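Local atomic coordinates of putative host cell surface-exposed lipoprotein (Streptococcus phage TP-J34, PDB entry 4EQQ), a protein that probably protects the lysogenic host against superinfection by other phages, this chain being the ectodomain of a lipoprotein whose target is the phage tape measure protein. Residues 23-28 against 37-42; 15-20 against 44-49; 86-89 against 93-96. All coordinates share one frame; numbering follows the deposited sequence.

Contact 1: 23-28 against 37-42; sequences KQYAST and RSQLVS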
ATOM      1  N   LYS A  23      -3.366  -0.559 -14.023  1.00 23.83           N
ATOM      2  CA  LYS A  23      -2.682   0.739 -14.083  1.00 23.98           C
ATOM      3  C   LYS A  23      -3.066   1.624 -12.897  1.00 28.34           C
ATOM      4  O   LYS A  23      -2.221   2.316 -12.354  1.00 26.41           O
ATOM      5  CB  LYS A  23      -3.028   1.463 -15.383  1.00 25.03           C
ATOM      6  CG  LYS A  23      -2.340   0.898 -16.597  1.00 29.91           C
ATOM      7  CD  LYS A  23      -2.834   1.573 -17.883  1.00 28.78           C
ATOM      8  CE  LYS A  23      -2.105   1.056 -19.105  1.00 26.48           C
ATOM      9  NZ  LYS A  23      -0.716   1.563 -19.148  1.00 33.25           N
ATOM     10  N   GLN A  24      -4.345   1.608 -12.514  1.00 27.05           N
ATOM     11  CA  GLN A  24      -4.880   2.357 -11.366  1.00 27.74           C
ATOM     12  C   GLN A  24      -4.217   1.862 -10.071  1.00 30.72           C
ATOM     13  O   GLN A  24      -3.679   2.660  -9.308  1.00 30.97           O
ATOM     14  CB  GLN A  24      -6.390   2.122 -11.303  1.00 29.29           C
ATOM     15  CG  GLN A  24      -7.210   3.258 -10.795  1.00 55.45           C
ATOM     16  CD  GLN A  24      -8.651   3.005 -11.174  1.00 76.99           C
ATOM     17  OE1 GLN A  24      -9.061   3.172 -12.331  1.00 73.95           O
ATOM     18  NE2 GLN A  24      -9.429   2.505 -10.234  1.00 65.47           N
ATOM     19  N   TYR A  25      -4.196   0.541  -9.860  1.00 25.16           N
ATOM     20  CA  TYR A  25      -3.553  -0.056  -8.690  1.00 25.51           C
ATOM     21  C   TYR A  25      -2.073   0.270  -8.606  1.00 32.12           C
ATOM     22  O   TYR A  25      -1.611   0.658  -7.538  1.00 32.46           O
ATOM     23  CB  TYR A  25      -3.734  -1.580  -8.670  1.00 25.06           C
ATOM     24  CG  TYR A  25      -5.108  -2.025  -8.257  1.00 24.66           C
ATOM     25  CD1 TYR A  25      -5.669  -1.603  -7.051  1.00 25.82           C
ATOM     26  CD2 TYR A  25      -5.820  -2.946  -9.020  1.00 25.30           C
ATOM     27  CE1 TYR A  25      -6.934  -2.031  -6.652  1.00 25.94           C
ATOM     28  CE2 TYR A  25      -7.062  -3.419  -8.606  1.00 26.05           C
ATOM     29  CZ  TYR A  25      -7.620  -2.950  -7.428  1.00 30.73           C
ATOM     30  OH  TYR A  25      -8.839  -3.412  -7.029  1.00 29.17           O
ATOM     31  N   ALA A  26      -1.329   0.125  -9.725  1.00 29.10           N
ATOM     32  CA  ALA A  26       0.109   0.398  -9.804  1.00 28.81           C
ATOM     33  C   ALA A  26       0.467   1.871  -9.594  1.00 33.73           C
ATOM     34  O   ALA A  26       1.584   2.174  -9.191  1.00 33.43           O
ATOM     35  CB  ALA A  26       0.661  -0.085 -11.131  1.00 29.48           C
ATOM     36  N   SER A  27      -0.452   2.783  -9.904  1.00 31.82           N
ATOM     37  CA  SER A  27      -0.208   4.213  -9.730  1.00 32.69           C
ATOM     38  C   SER A  27      -0.550   4.705  -8.296  1.00 38.04           C
ATOM     39  O   SER A  27      -0.205   5.837  -7.957  1.00 39.80           O
ATOM     40  CB  SER A  27      -1.009   5.001 -10.761  1.00 34.78           C
ATOM     41  OG  SER A  27      -2.399   4.936 -10.504  1.00 43.40           O
ATOM     42  N   THR A  28      -1.250   3.882  -7.475  1.00 32.22           N
ATOM     43  CA  THR A  28      -1.713   4.292  -6.139  1.00 32.10           C
ATOM     44  C   THR A  28      -1.135   3.445  -5.004  1.00 34.85           C
ATOM     45  O   THR A  28      -0.662   3.995  -4.022  1.00 34.08           O
ATOM     46  CB  THR A  28      -3.268   4.337  -6.082  1.00 39.99           C
ATOM     47  OG1 THR A  28      -3.773   3.010  -6.165  1.00 46.76           O
ATOM     48  CG2 THR A  28      -3.888   5.154  -7.200  1.00 36.71           C
ATOM     49  N   ARG A  37      -1.785  -9.568  -9.357  1.00 22.98           N
ATOM     50  CA  ARG A  37      -2.436 -10.724  -9.969  1.00 22.86           C
ATOM     51  C   ARG A  37      -3.566 -11.234  -9.077  1.00 26.94           C
ATOM     52  O   ARG A  37      -4.669 -11.519  -9.562  1.00 26.80           O
ATOM     53  CB  ARG A  37      -1.400 -11.847 -10.210  1.00 21.59           C
ATOM     54  CG  ARG A  37      -1.902 -12.958 -11.130  1.00 26.12           C
ATOM     55  CD  ARG A  37      -1.070 -14.242 -11.000  1.00 29.47           C
ATOM     56  NE  ARG A  37       0.349 -14.027 -11.298  1.00 29.54           N
ATOM     57  CZ  ARG A  37       0.860 -13.933 -12.520  1.00 35.38           C
ATOM     58  NH1 ARG A  37       0.074 -14.020 -13.587  1.00 29.49           N
ATOM     59  NH2 ARG A  37       2.154 -13.711 -12.686  1.00 29.14           N
ATOM     60  N   SER A  38      -3.262 -11.370  -7.774  1.00 23.62           N
ATOM     61  CA  SER A  38      -4.181 -11.816  -6.735  0.99 22.77           C
ATOM     62  C   SER A  38      -5.294 -10.762  -6.518  1.00 26.42           C
ATOM     63  O   SER A  38      -6.463 -11.123  -6.463  1.00 26.62           O
ATOM     64  CB  SER A  38      -3.416 -12.092  -5.449  0.99 26.15           C
ATOM     65  OG  SER A  38      -4.313 -12.414  -4.397  0.99 41.90           O
ATOM     66  N   GLN A  39      -4.937  -9.463  -6.459  1.00 22.77           N
ATOM     67  CA  GLN A  39      -5.903  -8.372  -6.286  1.00 22.05           C
ATOM     68  C   GLN A  39      -6.999  -8.381  -7.378  1.00 26.68           C
ATOM     69  O   GLN A  39      -8.187  -8.279  -7.055  1.00 26.03           O
ATOM     70  CB  GLN A  39      -5.181  -7.016  -6.285  1.00 22.67           C
ATOM     71  CG  GLN A  39      -6.119  -5.809  -6.138  1.00 23.70           C
ATOM     72  CD  GLN A  39      -6.679  -5.629  -4.742  1.00 31.88           C
ATOM     73  OE1 GLN A  39      -6.132  -6.118  -3.758  1.00 30.26           O
ATOM     74  NE2 GLN A  39      -7.774  -4.890  -4.619  1.00 24.49           N
ATOM     75  N   LEU A  40      -6.591  -8.477  -8.665  1.00 22.70           N
ATOM     76  CA  LEU A  40      -7.531  -8.463  -9.795  1.00 23.06           C
ATOM     77  C   LEU A  40      -8.544  -9.606  -9.746  1.00 27.49           C
ATOM     78  O   LEU A  40      -9.698  -9.422 -10.133  1.00 27.23           O
ATOM     79  CB  LEU A  40      -6.801  -8.423 -11.151  1.00 22.46           C
ATOM     80  CG  LEU A  40      -5.988  -7.151 -11.452  1.00 26.09           C
ATOM     81  CD1 LEU A  40      -5.021  -7.390 -12.610  1.00 25.30           C
ATOM     82  CD2 LEU A  40      -6.900  -5.915 -11.747  1.00 24.71           C
ATOM     83  N   VAL A  41      -8.112 -10.772  -9.275  1.00 24.60           N
ATOM     84  CA  VAL A  41      -8.987 -11.946  -9.138  1.00 25.34           C
ATOM     85  C   VAL A  41      -9.831 -11.835  -7.847  1.00 29.72           C
ATOM     86  O   VAL A  41     -11.047 -11.918  -7.903  1.00 29.38           O
ATOM     87  CB  VAL A  41      -8.172 -13.273  -9.183  1.00 29.62           C
ATOM     88  CG1 VAL A  41      -9.041 -14.485  -8.823  1.00 30.59           C
ATOM     89  CG2 VAL A  41      -7.525 -13.479 -10.549  1.00 28.67           C
ATOM     90  N   SER A  42      -9.176 -11.646  -6.699  1.00 27.05           N
ATOM     91  CA  SER A  42      -9.813 -11.639  -5.384  1.00 27.81           C
ATOM     92  C   SER A  42     -10.763 -10.462  -5.131  1.00 30.87           C
ATOM     93  O   SER A  42     -11.839 -10.659  -4.564  1.00 31.23           O
ATOM     94  CB  SER A  42      -8.751 -11.749  -4.289  1.00 31.63           C
ATOM     95  OG  SER A  42      -9.330 -11.947  -3.014  1.00 45.76           O
TER
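Segments 23-28 and 37-42, both helical, come nearest at Y25 and Q39, CA to CA 9.0 Å, and it is side chains rather than backbones that meet across the interval. Both residues point their CB toward the opposite segment. The Y25 ring and the Q39 side chain then cross at about a right angle. Q39 leaves its helix with CG anti to the backbone N (chi1 179°), which carries CG over one face of the Y25 ring in a CH-pi contact, 3.7 Å from the ring centroid and offset toward the rim. The chain then bends at chi2 (74°), and this turn swings the amide round to the phenol end of the ring. There Q39 NE2 donates to Y25 OH over 3.0 Å. The bond is nearly straight, 169° at the hydrogen, and the hydroxyl oxygen lies almost in the amide plane, which favours this orientation of the amide. Y25 OH is also hydrogen-bonded to the carboxylate of D44, its stronger polar partner, so two residues hold the phenol oxygen. L40 supplies the apolar part: its CD2 comes to the edge of the ring, near its plane, 4.0 Å from Y25 CE2. This buried contact joins helix 13-28 to helix 33-42, with M31 of the intervening turn touching both Y25 and Q39. L40 also packs on helix 48-57 through S51, while Q39 meets D75 of the second subunit.

Contact 2: 15-20 against 44-49; sequences YRTAVS and DKYSQD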
ATOM      1  N   TYR A  15     -10.255  -8.000 -20.619  1.00 28.23           N
ATOM      2  CA  TYR A  15      -8.799  -7.905 -20.480  1.00 26.24           C
ATOM      3  C   TYR A  15      -8.367  -6.429 -20.534  1.00 28.15           C
ATOM      4  O   TYR A  15      -7.459  -6.034 -19.799  1.00 25.69           O
ATOM      5  CB  TYR A  15      -8.088  -8.694 -21.592  1.00 26.56           C
ATOM      6  CG  TYR A  15      -8.061 -10.209 -21.475  1.00 26.59           C
ATOM      7  CD1 TYR A  15      -9.151 -10.908 -20.965  1.00 28.36           C
ATOM      8  CD2 TYR A  15      -7.029 -10.946 -22.041  1.00 27.55           C
ATOM      9  CE1 TYR A  15      -9.165 -12.303 -20.929  1.00 29.76           C
ATOM     10  CE2 TYR A  15      -7.030 -12.343 -22.007  1.00 28.68           C
ATOM     11  CZ  TYR A  15      -8.090 -13.016 -21.430  1.00 31.72           C
ATOM     12  OH  TYR A  15      -8.105 -14.392 -21.424  1.00 34.16           O
ATOM     13  N   ARG A  16      -9.018  -5.625 -21.402  1.00 25.55           N
ATOM     14  CA  ARG A  16      -8.707  -4.189 -21.553  1.00 25.81           C
ATOM     15  C   ARG A  16      -9.146  -3.432 -20.305  1.00 28.53           C
ATOM     16  O   ARG A  16      -8.429  -2.552 -19.842  1.00 27.70           O
ATOM     17  CB  ARG A  16      -9.358  -3.601 -22.827  1.00 26.39           C
ATOM     18  CG  ARG A  16      -8.785  -4.192 -24.119  1.00 37.75           C
ATOM     19  CD  ARG A  16      -9.164  -3.388 -25.359  1.00 43.06           C
ATOM     20  NE  ARG A  16     -10.580  -3.542 -25.664  1.00 53.69           N
ATOM     21  CZ  ARG A  16     -11.075  -4.483 -26.463  1.00 67.52           C
ATOM     22  NH1 ARG A  16     -12.383  -4.573 -26.653  1.00 52.66           N
ATOM     23  NH2 ARG A  16     -10.264  -5.338 -27.078  1.00 51.58           N
ATOM     24  N   THR A  17     -10.290  -3.814 -19.728  1.00 25.60           N
ATOM     25  CA  THR A  17     -10.778  -3.212 -18.484  1.00 26.10           C
ATOM     26  C   THR A  17      -9.831  -3.607 -17.330  1.00 28.18           C
ATOM     27  O   THR A  17      -9.544  -2.778 -16.457  1.00 28.89           O
ATOM     28  CB  THR A  17     -12.270  -3.574 -18.269  1.00 38.34           C
ATOM     29  OG1 THR A  17     -12.980  -3.178 -19.440  1.00 40.80           O
ATOM     30  CG2 THR A  17     -12.899  -2.820 -17.105  1.00 41.10           C
ATOM     31  N   ALA A  18      -9.347  -4.877 -17.323  1.00 23.13           N
ATOM     32  CA  ALA A  18      -8.406  -5.338 -16.301  1.00 22.31           C
ATOM     33  C   ALA A  18      -7.087  -4.550 -16.387  1.00 24.55           C
ATOM     34  O   ALA A  18      -6.536  -4.200 -15.348  1.00 25.52           O
ATOM     35  CB  ALA A  18      -8.155  -6.838 -16.430  1.00 22.90           C
ATOM     36  N   VAL A  19      -6.605  -4.238 -17.618  1.00 21.50           N
ATOM     37  CA  VAL A  19      -5.385  -3.445 -17.848  1.00 21.53           C
ATOM     38  C   VAL A  19      -5.559  -2.030 -17.239  1.00 25.35           C
ATOM     39  O   VAL A  19      -4.667  -1.522 -16.556  1.00 23.66           O
ATOM     40  CB  VAL A  19      -5.010  -3.396 -19.360  1.00 25.41           C
ATOM     41  CG1 VAL A  19      -4.078  -2.214 -19.669  1.00 24.88           C
ATOM     42  CG2 VAL A  19      -4.375  -4.722 -19.810  1.00 25.03           C
ATOM     43  N   SER A  20      -6.722  -1.422 -17.479  1.00 23.68           N
ATOM     44  CA  SER A  20      -7.063  -0.091 -16.951  1.00 24.34           C
ATOM     45  C   SER A  20      -7.036  -0.122 -15.403  1.00 27.42           C
ATOM     46  O   SER A  20      -6.457   0.763 -14.763  1.00 25.23           O
ATOM     47  CB  SER A  20      -8.453   0.311 -17.451  1.00 28.42           C
ATOM     48  OG  SER A  20      -8.796   1.569 -16.899  1.00 44.36           O
ATOM     49  N   ASP A  44     -11.538  -7.548  -7.664  1.00 27.32           N
ATOM     50  CA  ASP A  44     -12.263  -7.120  -8.860  1.00 27.23           C
ATOM     51  C   ASP A  44     -13.009  -8.242  -9.557  1.00 32.99           C
ATOM     52  O   ASP A  44     -13.837  -7.971 -10.423  1.00 31.72           O
ATOM     53  CB  ASP A  44     -11.319  -6.399  -9.820  1.00 28.50           C
ATOM     54  CG  ASP A  44     -10.680  -5.193  -9.180  1.00 31.36           C
ATOM     55  OD1 ASP A  44     -11.315  -4.126  -9.174  1.00 33.11           O
ATOM     56  OD2 ASP A  44      -9.616  -5.355  -8.556  1.00 32.48           O
ATOM     57  N   LYS A  45     -12.704  -9.499  -9.199  1.00 31.11           N
ATOM     58  CA  LYS A  45     -13.370 -10.685  -9.738  1.00 32.18           C
ATOM     59  C   LYS A  45     -13.114 -10.932 -11.225  1.00 36.15           C
ATOM     60  O   LYS A  45     -13.960 -11.489 -11.915  1.00 35.47           O
ATOM     61  CB  LYS A  45     -14.885 -10.767  -9.344  1.00 34.94           C
ATOM     62  CG  LYS A  45     -15.190 -10.514  -7.854  1.00 33.01           C
ATOM     63  CD  LYS A  45     -14.568 -11.566  -6.953  1.00 38.00           C
ATOM     64  CE  LYS A  45     -14.931 -11.354  -5.502  1.00 45.53           C
ATOM     65  NZ  LYS A  45     -14.175 -12.282  -4.601  1.00 48.41           N
ATOM     66  N   TYR A  46     -11.927 -10.538 -11.716  1.00 30.84           N
ATOM     67  CA  TYR A  46     -11.525 -10.866 -13.082  1.00 29.12           C
ATOM     68  C   TYR A  46     -11.179 -12.354 -13.100  1.00 30.96           C
ATOM     69  O   TYR A  46     -10.832 -12.914 -12.054  1.00 28.51           O
ATOM     70  CB  TYR A  46     -10.290 -10.049 -13.505  1.00 28.84           C
ATOM     71  CG  TYR A  46     -10.671  -8.647 -13.920  1.00 29.88           C
ATOM     72  CD1 TYR A  46     -11.337  -8.414 -15.120  1.00 31.50           C
ATOM     73  CD2 TYR A  46     -10.437  -7.562 -13.082  1.00 29.15           C
ATOM     74  CE1 TYR A  46     -11.743  -7.136 -15.485  1.00 31.26           C
ATOM     75  CE2 TYR A  46     -10.822  -6.273 -13.443  1.00 29.47           C
ATOM     76  CZ  TYR A  46     -11.493  -6.070 -14.638  1.00 33.12           C
ATOM     77  OH  TYR A  46     -11.887  -4.819 -15.014  1.00 32.90           O
ATOM     78  N   SER A  47     -11.264 -13.001 -14.271  1.00 27.06           N
ATOM     79  CA  SER A  47     -10.851 -14.401 -14.361  1.00 26.79           C
ATOM     80  C   SER A  47      -9.324 -14.458 -14.158  1.00 29.44           C
ATOM     81  O   SER A  47      -8.642 -13.430 -14.280  1.00 29.00           O
ATOM     82  CB  SER A  47     -11.191 -14.969 -15.738  1.00 29.05           C
ATOM     83  OG  SER A  47     -10.493 -14.236 -16.732  1.00 30.66           O
ATOM     84  N   GLN A  48      -8.780 -15.646 -13.899  1.00 25.70           N
ATOM     85  CA  GLN A  48      -7.335 -15.809 -13.787  1.00 25.79           C
ATOM     86  C   GLN A  48      -6.635 -15.387 -15.106  1.00 29.23           C
ATOM     87  O   GLN A  48      -5.598 -14.730 -15.062  1.00 28.35           O
ATOM     88  CB  GLN A  48      -6.967 -17.263 -13.426  1.00 26.82           C
ATOM     89  CG  GLN A  48      -5.524 -17.412 -12.944  1.00 36.01           C
ATOM     90  CD  GLN A  48      -5.248 -16.624 -11.678  1.00 41.31           C
ATOM     91  OE1 GLN A  48      -5.861 -16.851 -10.632  1.00 38.03           O
ATOM     92  NE2 GLN A  48      -4.308 -15.697 -11.746  1.00 29.02           N
ATOM     93  N   ASP A  49      -7.210 -15.746 -16.264  1.00 25.30           N
ATOM     94  CA  ASP A  49      -6.620 -15.388 -17.555  1.00 24.32           C
ATOM     95  C   ASP A  49      -6.556 -13.864 -17.784  1.00 25.73           C
ATOM     96  O   ASP A  49      -5.546 -13.384 -18.284  1.00 25.30           O
ATOM     97  CB  ASP A  49      -7.359 -16.082 -18.710  1.00 25.94           C
ATOM     98  CG  ASP A  49      -7.113 -17.583 -18.800  1.00 36.43           C
ATOM     99  OD1 ASP A  49      -6.118 -18.062 -18.216  1.00 36.86           O
ATOM    100  OD2 ASP A  49      -7.868 -18.257 -19.510  1.00 38.77           O
TER
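A18 CB sits squarely over the ring of Y46, 3.7 Å from the ring centroid and only 9° off the normal, a CH-pi contact in which a methyl group covers the centre of an aromatic face. With CG of Y46 anti to its carbonyl carbon (chi1 -80°), the ring is placed alongside helix 13-28 with its face to A18, where the small residue lets it come close to the backbone. Its hydroxyl runs on past A18 to T17, and the two side chains cross at about a right angle, with Y46 OH 3.1 Å from T17 CG2. Here the phenol oxygen is packed against a methyl and the main chain of the helix. Segment 44-49 is the turn after helix 33-42 together with the first residues of helix 48-57, a helix-turn-helix arrangement in keeping with the HTH fold of this protein. K45 leaves the first helix with positive phi, Y46 follows in an extended conformation, and S47 N-caps the next helix, its OG accepting from A50 N. E14 of helix 13-28 holds S47 N as well. At the other end Y15 points its CB away from the turn, yet its ring extends back beside D49, the two side chains running the same way. Y15 OH approaches D49 CB at 3.3 Å, while the backbone oxygen of D49 lies over one ring face. Y53, further along helix 48-57, meets the Y15 ring with the planes inclined at about 40°.

Contact 3: 86-89 against 93-96; sequences DQLV and KFTQ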
ATOM      1  N   ASP A  86      14.161  -8.132   2.537  1.00 26.34           N
ATOM      2  CA  ASP A  86      13.492  -9.400   2.889  0.87 25.75           C
ATOM      3  C   ASP A  86      11.984  -9.297   2.851  1.00 28.86           C
ATOM      4  O   ASP A  86      11.324 -10.218   2.375  1.00 29.29           O
ATOM      5  CB  ASP A  86      13.953  -9.930   4.254  0.87 27.71           C
ATOM      6  CG  ASP A  86      15.431 -10.260   4.320  0.87 43.45           C
ATOM      7  OD1 ASP A  86      16.062 -10.388   3.242  0.87 45.47           O
ATOM      8  OD2 ASP A  86      15.956 -10.404   5.448  0.87 49.75           O
ATOM      9  N   GLN A  87      11.436  -8.180   3.352  1.00 25.58           N
ATOM     10  CA  GLN A  87       9.991  -7.947   3.349  1.00 24.14           C
ATOM     11  C   GLN A  87       9.473  -7.930   1.913  1.00 26.31           C
ATOM     12  O   GLN A  87       8.476  -8.582   1.617  1.00 24.90           O
ATOM     13  CB  GLN A  87       9.648  -6.622   4.061  1.00 25.00           C
ATOM     14  CG  GLN A  87       8.144  -6.464   4.372  1.00 30.09           C
ATOM     15  CD  GLN A  87       7.673  -7.400   5.473  1.00 35.73           C
ATOM     16  OE1 GLN A  87       8.453  -7.940   6.259  1.00 36.18           O
ATOM     17  NE2 GLN A  87       6.392  -7.596   5.577  1.00 34.78           N
ATOM     18  N   LEU A  88      10.151  -7.188   1.018  1.00 23.00           N
ATOM     19  CA  LEU A  88       9.725  -7.101  -0.391  1.00 22.57           C
ATOM     20  C   LEU A  88       9.664  -8.474  -1.068  1.00 26.73           C
ATOM     21  O   LEU A  88       8.718  -8.761  -1.805  1.00 26.15           O
ATOM     22  CB  LEU A  88      10.666  -6.176  -1.177  1.00 22.00           C
ATOM     23  CG  LEU A  88      10.671  -4.683  -0.795  1.00 24.80           C
ATOM     24  CD1 LEU A  88      11.840  -3.980  -1.499  1.00 23.56           C
ATOM     25  CD2 LEU A  88       9.289  -3.989  -1.092  1.00 22.44           C
ATOM     26  N   VAL A  89      10.653  -9.330  -0.787  1.00 25.07           N
ATOM     27  CA  VAL A  89      10.728 -10.672  -1.377  1.00 25.54           C
ATOM     28  C   VAL A  89       9.826 -11.662  -0.669  1.00 31.08           C
ATOM     29  O   VAL A  89       8.926 -12.205  -1.305  1.00 29.88           O
ATOM     30  CB  VAL A  89      12.194 -11.189  -1.485  1.00 29.71           C
ATOM     31  CG1 VAL A  89      12.253 -12.633  -1.999  1.00 29.26           C
ATOM     32  CG2 VAL A  89      13.019 -10.286  -2.378  1.00 28.95           C
ATOM     33  N   LYS A  93       6.381 -10.512  -2.283  1.00 23.98           N
ATOM     34  CA  LYS A  93       6.622 -11.367  -3.450  1.00 24.72           C
ATOM     35  C   LYS A  93       7.134 -10.657  -4.700  1.00 28.37           C
ATOM     36  O   LYS A  93       6.910 -11.121  -5.815  1.00 27.75           O
ATOM     37  CB  LYS A  93       5.479 -12.370  -3.716  1.00 27.18           C
ATOM     38  CG  LYS A  93       5.280 -13.356  -2.547  1.00 35.06           C
ATOM     39  CD  LYS A  93       4.083 -14.266  -2.754  1.00 43.47           C
ATOM     40  CE  LYS A  93       2.798 -13.489  -2.908  1.00 36.11           C
ATOM     41  NZ  LYS A  93       1.613 -14.373  -2.872  1.00 36.96           N
ATOM     42  N   PHE A  94       7.899  -9.557  -4.498  1.00 23.84           N
ATOM     43  CA  PHE A  94       8.680  -8.943  -5.557  1.00 21.61           C
ATOM     44  C   PHE A  94       9.791  -9.949  -5.833  1.00 26.75           C
ATOM     45  O   PHE A  94      10.156 -10.724  -4.936  1.00 26.20           O
ATOM     46  CB  PHE A  94       9.328  -7.638  -5.068  1.00 22.42           C
ATOM     47  CG  PHE A  94       8.366  -6.476  -5.086  1.00 22.13           C
ATOM     48  CD1 PHE A  94       8.035  -5.843  -6.282  1.00 23.75           C
ATOM     49  CD2 PHE A  94       7.755  -6.041  -3.915  1.00 22.44           C
ATOM     50  CE1 PHE A  94       7.143  -4.769  -6.302  1.00 23.88           C
ATOM     51  CE2 PHE A  94       6.834  -4.981  -3.937  1.00 25.52           C
ATOM     52  CZ  PHE A  94       6.534  -4.354  -5.131  1.00 23.58           C
ATOM     53  N   THR A  95      10.371  -9.927  -7.037  1.00 24.63           N
ATOM     54  CA  THR A  95      11.509 -10.809  -7.336  1.00 25.27           C
ATOM     55  C   THR A  95      12.711 -10.260  -6.552  1.00 29.04           C
ATOM     56  O   THR A  95      12.687  -9.092  -6.134  1.00 27.47           O
ATOM     57  CB  THR A  95      11.816 -10.776  -8.851  1.00 31.31           C
ATOM     58  OG1 THR A  95      12.352  -9.491  -9.166  1.00 26.86           O
ATOM     59  CG2 THR A  95      10.572 -11.055  -9.714  1.00 28.34           C
ATOM     60  N   GLN A  96      13.759 -11.073  -6.368  1.00 26.70           N
ATOM     61  CA  GLN A  96      14.980 -10.644  -5.667  1.00 26.51           C
ATOM     62  C   GLN A  96      15.648  -9.426  -6.333  1.00 29.82           C
ATOM     63  O   GLN A  96      16.108  -8.521  -5.638  1.00 28.40           O
ATOM     64  CB  GLN A  96      15.981 -11.808  -5.546  1.00 27.77           C
ATOM     65  CG  GLN A  96      17.133 -11.517  -4.570  1.00 31.19           C
ATOM     66  CD  GLN A  96      16.645 -11.392  -3.146  1.00 36.91           C
ATOM     67  OE1 GLN A  96      15.993 -12.290  -2.627  1.00 34.27           O
ATOM     68  NE2 GLN A  96      16.929 -10.268  -2.497  1.00 31.39           N
TER
HETATM   69  O   HOH W   1      15.892 -10.576   0.108  1.00 44.14           O
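F94 folds back on L88 just after the end of helix 81-91, which takes a wider pi-type turn at 87-89. K93 then has positive phi, and F94 N bonds back to L88 O at 2.9 Å. From there CB stays beside the same carbonyl oxygen, 3.5 Å away. CG follows at 4.0 Å from L88 O, which lies near the plane of the ring at its edge. The two side chains cross obliquely: CD2 of F94 meets L88 CD2 at 3.8 Å, the methyl lying out of the ring plane, and CE2, one atom further out, keeps to the same methyl. Beyond the contact the ring packs on A66 of helix 62-77 and on S32. K93 adds a weak bond from its N to V89 O (3.2 Å). On the outer side Q96, its chain bent at chi2 (66°), folds back over V89, OE1 lying 3.6 Å from V89 CG2. Q96 NE2 donates to a water that in turn donates to D86 OD1, and it also bonds D100. The turn thus leads from helix 81-91 into helix 96-104, where A99 touches both L88 and V89; L88 lies between this helix and helix 62-77, and K93 packs on L77 of the second subunit.

How the contacts relate
Contacts 1 and 2 share helix 13-28 and between them involve three consecutive helices. Contact 1 is nested within the loop that contact 2 closes, and the two touch directly: L40 O is probably bonded by Y46 N. Contact 1 is buried and mixes a polar bond with ring packing; contact 2 lies at the surface, where its two segments meet by packing alone. Contact 3, in the second half of the chain, lies on the opposite side of the chain's centre from both, about 17 Å from contact 1 between centres, and is partly buried. Short in sequence, it combines main-chain bonds with ring and aliphatic packing and a water bridge. Contacts 1 and 3 also face the second subunit.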